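Local coordinates for hypothetical protein Atu1826 (Agrobacterium tumefaciens, PDB 2I3D), which is of unknown function but is probably an alpha/beta-fold hydrolase, with sequence kinship to the S15 family of X-Pro dipeptidyl-peptidases, at residues G148-D160 / I173-V187. Numbering follows the deposited sequence.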
ATOM      1  N   GLY B 148     -18.125   5.957 -16.781  1.00 12.92           N
ATOM      2  CA  GLY B 148     -16.776   5.419 -17.035  1.00 11.24           C
ATOM      3  C   GLY B 148     -16.321   4.688 -15.803  1.00 11.08           C
ATOM      4  O   GLY B 148     -16.754   4.991 -14.673  1.00 11.93           O
ATOM      5  N   PHE B 149     -15.383   3.761 -16.018  1.00 11.14           N
ATOM      6  CA  PHE B 149     -14.782   3.067 -14.889  1.00 11.18           C
ATOM      7  C   PHE B 149     -13.322   2.756 -15.170  1.00 11.64           C
ATOM      8  O   PHE B 149     -12.898   2.735 -16.341  1.00 11.53           O
ATOM      9  CB  PHE B 149     -15.509   1.736 -14.603  1.00 11.40           C
ATOM     10  CG  PHE B 149     -15.381   0.716 -15.745  1.00 10.53           C
ATOM     11  CD1 PHE B 149     -14.296  -0.158 -15.815  1.00 11.50           C
ATOM     12  CD2 PHE B 149     -16.341   0.663 -16.771  1.00 12.72           C
ATOM     13  CE1 PHE B 149     -14.171  -1.079 -16.866  1.00 13.64           C
ATOM     14  CE2 PHE B 149     -16.229  -0.259 -17.803  1.00 12.10           C
ATOM     15  CZ  PHE B 149     -15.129  -1.123 -17.862  1.00 13.32           C
HETATM   16  N   MSE B 150     -12.586   2.512 -14.078  1.00 10.12           N
HETATM   17  CA  MSE B 150     -11.271   1.911 -14.150  1.00 10.77           C
HETATM   18  C   MSE B 150     -11.309   0.719 -13.210  1.00 10.73           C
HETATM   19  O   MSE B 150     -11.772   0.866 -12.039  1.00 10.89           O
HETATM   20  CB  MSE B 150     -10.224   2.898 -13.662  1.00 11.64           C
HETATM   21  CG  MSE B 150     -10.084   4.088 -14.565  1.00 12.39           C
HETATM   22 SE   MSE B 150      -8.643   5.190 -13.823  0.75 14.07          SE
HETATM   23  CE  MSE B 150      -8.839   6.638 -15.111  1.00 13.51           C
ATOM     24  N   SER B 151     -10.850  -0.440 -13.700  1.00  9.10           N
ATOM     25  CA  SER B 151     -10.781  -1.661 -12.876  1.00 10.19           C
ATOM     26  C   SER B 151      -9.344  -2.123 -12.918  1.00 10.48           C
ATOM     27  O   SER B 151      -8.889  -2.622 -13.948  1.00 10.42           O
ATOM     28  CB  SER B 151     -11.699  -2.754 -13.404  1.00  9.56           C
ATOM     29  OG  SER B 151     -13.020  -2.431 -13.111  1.00 12.43           O
ATOM     30  N   ILE B 152      -8.641  -1.924 -11.805  1.00  9.66           N
ATOM     31  CA  ILE B 152      -7.231  -2.234 -11.682  1.00 10.39           C
ATOM     32  C   ILE B 152      -7.140  -3.625 -11.006  1.00  9.69           C
ATOM     33  O   ILE B 152      -7.652  -3.822  -9.890  1.00 10.52           O
ATOM     34  CB  ILE B 152      -6.508  -1.208 -10.827  1.00 10.51           C
ATOM     35  CG1 ILE B 152      -6.541   0.158 -11.521  1.00 11.35           C
ATOM     36  CG2 ILE B 152      -5.064  -1.653 -10.654  1.00 12.78           C
ATOM     37  CD1 ILE B 152      -7.884   0.931 -11.531  1.00 16.99           C
ATOM     38  N   ALA B 153      -6.516  -4.568 -11.697  1.00  9.43           N
ATOM     39  CA  ALA B 153      -6.302  -5.930 -11.142  1.00  9.16           C
ATOM     40  C   ALA B 153      -7.598  -6.634 -10.716  1.00  9.19           C
ATOM     41  O   ALA B 153      -7.674  -7.141  -9.598  1.00  9.97           O
ATOM     42  CB  ALA B 153      -5.311  -5.929  -9.929  1.00  9.88           C
ATOM     43  N   PRO B 154      -8.584  -6.728 -11.608  1.00  9.69           N
ATOM     44  CA  PRO B 154      -9.821  -7.441 -11.239  1.00 10.19           C
ATOM     45  C   PRO B 154      -9.548  -8.964 -11.076  1.00 10.97           C
ATOM     46  O   PRO B 154      -8.551  -9.467 -11.646  1.00 11.06           O
ATOM     47  CB  PRO B 154     -10.722  -7.174 -12.447  1.00 11.44           C
ATOM     48  CG  PRO B 154      -9.771  -7.144 -13.626  1.00 11.25           C
ATOM     49  CD  PRO B 154      -8.539  -6.374 -13.042  1.00  9.52           C
ATOM     50  N   GLN B 155     -10.393  -9.697 -10.318  1.00 11.22           N
ATOM     51  CA  GLN B 155     -10.075 -11.077  -9.964  1.00 11.15           C
ATOM     52  C   GLN B 155     -11.263 -11.931 -10.389  1.00 10.45           C
ATOM     53  O   GLN B 155     -12.025 -12.418  -9.554  1.00 10.18           O
ATOM     54  CB  GLN B 155      -9.901 -11.220  -8.442  1.00 11.76           C
ATOM     55  CG  GLN B 155      -8.849 -10.326  -7.815  1.00 12.91           C
ATOM     56  CD  GLN B 155      -9.187 -10.119  -6.351  1.00 14.31           C
ATOM     57  OE1 GLN B 155      -8.571 -10.707  -5.426  1.00 17.53           O
ATOM     58  NE2 GLN B 155     -10.185  -9.284  -6.129  1.00 12.01           N
ATOM     59  N   PRO B 156     -11.456 -12.103 -11.702  1.00 10.91           N
ATOM     60  CA  PRO B 156     -12.669 -12.853 -12.138  1.00 11.07           C
ATOM     61  C   PRO B 156     -12.612 -14.388 -11.920  1.00 10.94           C
ATOM     62  O   PRO B 156     -13.615 -15.085 -12.179  1.00 11.36           O
ATOM     63  CB  PRO B 156     -12.735 -12.582 -13.648  1.00 11.19           C
ATOM     64  CG  PRO B 156     -11.254 -12.240 -14.069  1.00 12.82           C
ATOM     65  CD  PRO B 156     -10.639 -11.587 -12.823  1.00 11.98           C
ATOM     66  N   ASN B 157     -11.465 -14.891 -11.463  1.00 11.39           N
ATOM     67  CA  ASN B 157     -11.327 -16.268 -11.029  1.00 13.64           C
ATOM     68  C   ASN B 157     -11.773 -16.446  -9.567  1.00 12.84           C
ATOM     69  O   ASN B 157     -12.032 -17.565  -9.150  1.00 14.12           O
ATOM     70  CB  ASN B 157      -9.851 -16.755 -11.209  1.00 13.42           C
ATOM     71  CG  ASN B 157      -8.809 -15.867 -10.470  1.00 16.82           C
ATOM     72  OD1 ASN B 157      -9.023 -14.683 -10.252  1.00 18.40           O
ATOM     73  ND2 ASN B 157      -7.672 -16.490 -10.040  1.00 18.04           N
ATOM     74  N   THR B 158     -11.846 -15.344  -8.804  1.00 11.54           N
ATOM     75  CA  THR B 158     -12.188 -15.387  -7.367  1.00 13.32           C
ATOM     76  C   THR B 158     -13.579 -14.825  -7.075  1.00 12.91           C
ATOM     77  O   THR B 158     -14.275 -15.295  -6.139  1.00 13.36           O
ATOM     78  CB  THR B 158     -11.154 -14.525  -6.574  1.00 13.80           C
ATOM     79  OG1 THR B 158      -9.828 -14.983  -6.866  1.00 16.90           O
ATOM     80  CG2 THR B 158     -11.452 -14.559  -5.065  1.00 16.13           C
ATOM     81  N   TYR B 159     -13.954 -13.789  -7.827  1.00 11.66           N
ATOM     82  CA  TYR B 159     -15.257 -13.126  -7.659  1.00 11.38           C
ATOM     83  C   TYR B 159     -15.986 -13.229  -8.987  1.00 12.23           C
ATOM     84  O   TYR B 159     -15.349 -13.244 -10.055  1.00 11.84           O
ATOM     85  CB  TYR B 159     -15.092 -11.657  -7.257  1.00 12.74           C
ATOM     86  CG  TYR B 159     -14.406 -11.552  -5.908  1.00 13.63           C
ATOM     87  CD1 TYR B 159     -15.052 -11.981  -4.741  1.00 13.88           C
ATOM     88  CD2 TYR B 159     -13.136 -11.012  -5.784  1.00 15.62           C
ATOM     89  CE1 TYR B 159     -14.458 -11.887  -3.510  1.00 15.01           C
ATOM     90  CE2 TYR B 159     -12.512 -10.932  -4.521  1.00 16.19           C
ATOM     91  CZ  TYR B 159     -13.178 -11.396  -3.413  1.00 15.07           C
ATOM     92  OH  TYR B 159     -12.574 -11.287  -2.180  1.00 17.55           O
ATOM     93  N   ASP B 160     -17.305 -13.301  -8.893  1.00 11.79           N
ATOM     94  CA  ASP B 160     -18.178 -13.510 -10.042  1.00 11.77           C
ATOM     95  C   ASP B 160     -18.473 -12.181 -10.767  1.00 11.12           C
ATOM     96  O   ASP B 160     -19.186 -11.326 -10.259  1.00 12.52           O
ATOM     97  CB  ASP B 160     -19.472 -14.155  -9.520  1.00 10.63           C
ATOM     98  CG  ASP B 160     -20.502 -14.395 -10.610  1.00 12.58           C
ATOM     99  OD1 ASP B 160     -20.124 -14.404 -11.821  1.00 13.18           O
ATOM    100  OD2 ASP B 160     -21.693 -14.594 -10.229  1.00 13.61           O
ATOM    101  N   ILE B 173      -9.526  -1.618 -18.110  1.00  8.95           N
ATOM    102  CA  ILE B 173      -9.156  -2.749 -17.263  1.00  9.54           C
ATOM    103  C   ILE B 173      -7.657  -2.832 -17.412  1.00  9.03           C
ATOM    104  O   ILE B 173      -7.132  -2.864 -18.541  1.00  9.23           O
ATOM    105  CB  ILE B 173      -9.861  -4.052 -17.687  1.00 10.70           C
ATOM    106  CG1 ILE B 173     -11.362  -3.915 -17.436  1.00 10.00           C
ATOM    107  CG2 ILE B 173      -9.291  -5.244 -16.942  1.00 11.90           C
ATOM    108  CD1 ILE B 173     -12.217  -5.100 -17.889  1.00 12.67           C
ATOM    109  N   ILE B 174      -6.948  -2.861 -16.270  1.00  9.48           N
ATOM    110  CA  ILE B 174      -5.489  -2.902 -16.350  1.00  9.41           C
ATOM    111  C   ILE B 174      -4.970  -3.930 -15.350  1.00 10.03           C
ATOM    112  O   ILE B 174      -5.421  -3.976 -14.204  1.00 10.06           O
ATOM    113  CB  ILE B 174      -4.862  -1.459 -16.205  1.00  9.28           C
ATOM    114  CG1 ILE B 174      -3.349  -1.472 -16.250  1.00 13.08           C
ATOM    115  CG2 ILE B 174      -5.430  -0.775 -14.924  1.00 12.23           C
ATOM    116  CD1 ILE B 174      -2.896  -0.043 -16.732  1.00 14.07           C
ATOM    117  N   ASN B 175      -4.078  -4.799 -15.815  1.00 10.47           N
ATOM    118  CA  ASN B 175      -3.587  -5.926 -14.979  1.00 11.32           C
ATOM    119  C   ASN B 175      -2.167  -6.216 -15.384  1.00 11.59           C
ATOM    120  O   ASN B 175      -1.728  -5.805 -16.461  1.00 14.00           O
ATOM    121  CB  ASN B 175      -4.450  -7.202 -15.099  1.00 11.41           C
ATOM    122  CG  ASN B 175      -4.414  -7.829 -16.528  1.00 13.34           C
ATOM    123  OD1 ASN B 175      -4.063  -9.014 -16.722  1.00 15.91           O
ATOM    124  ND2 ASN B 175      -4.805  -7.042 -17.517  1.00 13.65           N
ATOM    125  N   GLY B 176      -1.450  -6.889 -14.514  1.00 10.47           N
ATOM    126  CA  GLY B 176      -0.063  -7.253 -14.831  1.00 10.72           C
ATOM    127  C   GLY B 176       0.131  -8.689 -15.290  1.00 12.74           C
ATOM    128  O   GLY B 176      -0.570  -9.601 -14.849  1.00 13.37           O
ATOM    129  N   ASP B 177       1.181  -8.921 -16.079  1.00 13.37           N
ATOM    130  CA  ASP B 177       1.395 -10.274 -16.614  1.00 14.50           C
ATOM    131  C   ASP B 177       2.179 -11.150 -15.630  1.00 15.10           C
ATOM    132  O   ASP B 177       2.441 -12.332 -15.921  1.00 17.87           O
ATOM    133  CB  ASP B 177       2.047 -10.268 -18.013  1.00 15.96           C
ATOM    134  CG  ASP B 177       3.469  -9.733 -18.011  1.00 17.15           C
ATOM    135  OD1 ASP B 177       4.081  -9.558 -16.922  1.00 17.53           O
ATOM    136  OD2 ASP B 177       4.002  -9.512 -19.135  1.00 21.60           O
ATOM    137  N   ALA B 178       2.529 -10.602 -14.468  1.00 13.92           N
ATOM    138  CA  ALA B 178       3.203 -11.381 -13.408  1.00 13.94           C
ATOM    139  C   ALA B 178       2.283 -11.582 -12.181  1.00 13.66           C
ATOM    140  O   ALA B 178       2.720 -11.967 -11.086  1.00 16.16           O
ATOM    141  CB  ALA B 178       4.505 -10.687 -12.999  1.00 14.01           C
ATOM    142  N   ASP B 179       0.990 -11.300 -12.381  1.00 13.72           N
ATOM    143  CA  ASP B 179      -0.031 -11.392 -11.335  1.00 12.80           C
ATOM    144  C   ASP B 179      -0.361 -12.878 -11.078  1.00 14.13           C
ATOM    145  O   ASP B 179      -0.883 -13.566 -11.976  1.00 13.74           O
ATOM    146  CB  ASP B 179      -1.273 -10.593 -11.773  1.00 12.87           C
ATOM    147  CG  ASP B 179      -2.302 -10.466 -10.697  1.00 11.55           C
ATOM    148  OD1 ASP B 179      -2.389 -11.314  -9.790  1.00 11.94           O
ATOM    149  OD2 ASP B 179      -3.080  -9.492 -10.762  1.00 11.59           O
ATOM    150  N   LYS B 180      -0.040 -13.368  -9.877  1.00 13.04           N
ATOM    151  CA  LYS B 180      -0.353 -14.776  -9.546  1.00 14.26           C
ATOM    152  C   LYS B 180      -1.668 -14.919  -8.784  1.00 14.59           C
ATOM    153  O   LYS B 180      -2.183 -16.055  -8.608  1.00 15.66           O
ATOM    154  CB  LYS B 180       0.810 -15.403  -8.734  1.00 16.01           C
ATOM    155  CG  LYS B 180       2.045 -15.586  -9.625  1.00 20.45           C
ATOM    156  CD  LYS B 180       3.179 -16.291  -8.916  1.00 27.18           C
ATOM    157  CE  LYS B 180       4.461 -16.221  -9.768  1.00 33.30           C
ATOM    158  NZ  LYS B 180       4.356 -16.969 -11.076  1.00 36.16           N
ATOM    159  N   VAL B 181      -2.187 -13.783  -8.306  1.00 13.21           N
ATOM    160  CA  VAL B 181      -3.506 -13.702  -7.640  1.00 13.64           C
ATOM    161  C   VAL B 181      -4.653 -13.858  -8.662  1.00 13.27           C
ATOM    162  O   VAL B 181      -5.591 -14.662  -8.477  1.00 14.59           O
ATOM    163  CB  VAL B 181      -3.677 -12.395  -6.844  1.00 13.05           C
ATOM    164  CG1 VAL B 181      -5.117 -12.281  -6.321  1.00 13.73           C
ATOM    165  CG2 VAL B 181      -2.680 -12.317  -5.642  1.00 12.10           C
ATOM    166  N   ALA B 182      -4.557 -13.066  -9.736  1.00 13.44           N
ATOM    167  CA  ALA B 182      -5.531 -13.075 -10.835  1.00 13.64           C
ATOM    168  C   ALA B 182      -4.746 -13.146 -12.145  1.00 13.96           C
ATOM    169  O   ALA B 182      -4.371 -12.107 -12.700  1.00 15.10           O
ATOM    170  CB  ALA B 182      -6.377 -11.789 -10.773  1.00 13.59           C
ATOM    171  N   PRO B 183      -4.381 -14.371 -12.584  1.00 14.88           N
ATOM    172  CA  PRO B 183      -3.554 -14.544 -13.786  1.00 15.06           C
ATOM    173  C   PRO B 183      -4.130 -13.929 -15.068  1.00 14.90           C
ATOM    174  O   PRO B 183      -5.327 -13.727 -15.190  1.00 15.50           O
ATOM    175  CB  PRO B 183      -3.454 -16.061 -13.919  1.00 15.40           C
ATOM    176  CG  PRO B 183      -3.517 -16.526 -12.429  1.00 14.30           C
ATOM    177  CD  PRO B 183      -4.617 -15.671 -11.896  1.00 15.91           C
ATOM    178  N   GLU B 184      -3.239 -13.670 -16.012  1.00 14.81           N
ATOM    179  CA  GLU B 184      -3.597 -13.049 -17.285  1.00 15.35           C
ATOM    180  C   GLU B 184      -4.685 -13.825 -17.954  1.00 15.16           C
ATOM    181  O   GLU B 184      -5.566 -13.239 -18.552  1.00 14.25           O
ATOM    182  CB  GLU B 184      -2.423 -13.125 -18.263  1.00 18.00           C
ATOM    183  CG  GLU B 184      -1.404 -12.090 -18.204  1.00 22.93           C
ATOM    184  CD  GLU B 184      -0.551 -12.163 -19.476  1.00 23.94           C
ATOM    185  OE1 GLU B 184       0.418 -12.911 -19.470  1.00 25.36           O
ATOM    186  OE2 GLU B 184      -0.905 -11.538 -20.488  1.00 26.82           O
ATOM    187  N   LYS B 185      -4.597 -15.152 -17.939  1.00 14.93           N
ATOM    188  CA  LYS B 185      -5.610 -15.917 -18.647  1.00 16.91           C
ATOM    189  C   LYS B 185      -7.014 -15.591 -18.125  1.00 14.06           C
ATOM    190  O   LYS B 185      -7.965 -15.521 -18.901  1.00 13.62           O
ATOM    191  CB  LYS B 185      -5.328 -17.414 -18.545  1.00 17.92           C
ATOM    192  CG  LYS B 185      -6.410 -18.331 -19.135  1.00 20.35           C
ATOM    193  CD  LYS B 185      -5.868 -19.821 -19.327  1.00 22.58           C
ATOM    194  CE  LYS B 185      -5.826 -20.579 -18.019  1.00 27.02           C
ATOM    195  NZ  LYS B 185      -5.403 -22.007 -18.297  1.00 29.59           N
ATOM    196  N   ASP B 186      -7.139 -15.431 -16.804  1.00 11.84           N
ATOM    197  CA  ASP B 186      -8.448 -15.183 -16.229  1.00 12.31           C
ATOM    198  C   ASP B 186      -8.910 -13.769 -16.573  1.00 11.14           C
ATOM    199  O   ASP B 186     -10.088 -13.556 -16.938  1.00 11.88           O
ATOM    200  CB  ASP B 186      -8.393 -15.367 -14.725  1.00 12.97           C
ATOM    201  CG  ASP B 186      -7.945 -16.744 -14.374  1.00 14.70           C
ATOM    202  OD1 ASP B 186      -8.808 -17.632 -14.309  1.00 15.57           O
ATOM    203  OD2 ASP B 186      -6.729 -16.964 -14.249  1.00 15.65           O
ATOM    204  N   VAL B 187      -8.007 -12.791 -16.443  1.00 11.68           N
ATOM    205  CA  VAL B 187      -8.412 -11.423 -16.835  1.00 11.57           C
ATOM    206  C   VAL B 187      -8.774 -11.354 -18.323  1.00 11.47           C
ATOM    207  O   VAL B 187      -9.728 -10.670 -18.691  1.00 11.52           O
ATOM    208  CB  VAL B 187      -7.375 -10.349 -16.436  1.00 11.74           C
ATOM    209  CG1 VAL B 187      -7.945  -8.940 -16.795  1.00 13.95           C
ATOM    210  CG2 VAL B 187      -7.140 -10.448 -14.933  1.00 11.43           C
TER
HETATM  211  O   HOH W   1      -5.698  -8.808 -12.251  1.00 14.74           O
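The ring of Phe-149 meets Ile-173 at its edge, CE1 lying 4.0 Å from CG1 near the ring plane; Thr-158 CG2 lies on one face of the Tyr-159 ring, offset toward the rim, with Gln-155 NE2 at its edge, in plane. Asn-157 and Asp-186 cross at about a right angle, amide and carboxylate planes 32° apart, and Asp-186 OD1 contacts CB of Asn-157 at 3.4 Å. With CG set between its backbone N and carbonyl carbon (chi1 56°), Asn-157 reaches Val-181: ND2 donates to the carbonyl O at 3.2 Å, almost straight and within the amide plane. Next to this pair, the ring of Pro-156 rests with CG 3.4 Å from the backbone O of Asp-186, and CG of Pro-154 rests against two adjacent methyls, Ile-173 CG2 and Val-187 CG1. Strands 148-152 and 173-176 run parallel, joined by hydrogen bonds from Ile-174 N to Ser-151 O (3.0 Å) and from Ala-153 N to Ile-174 O (2.8 Å). Asp-179 is fixed by an Asx motif in which OD1 takes the N-H of Ala-182 at 2.8 Å from above the carboxylate plane; a water bridges OD2 to the carbonyl O of Pro-154. OD2 also accepts a hydrogen bond from His-212 ND1, consistent with the acid of a Ser-130/His-212/Asp-179 triad. In the central sheet, helix 131-142 packs against Phe-149 and Ser-151, helix 218-233 against Ile-174, and helix 184-195 begins just after Pro-183.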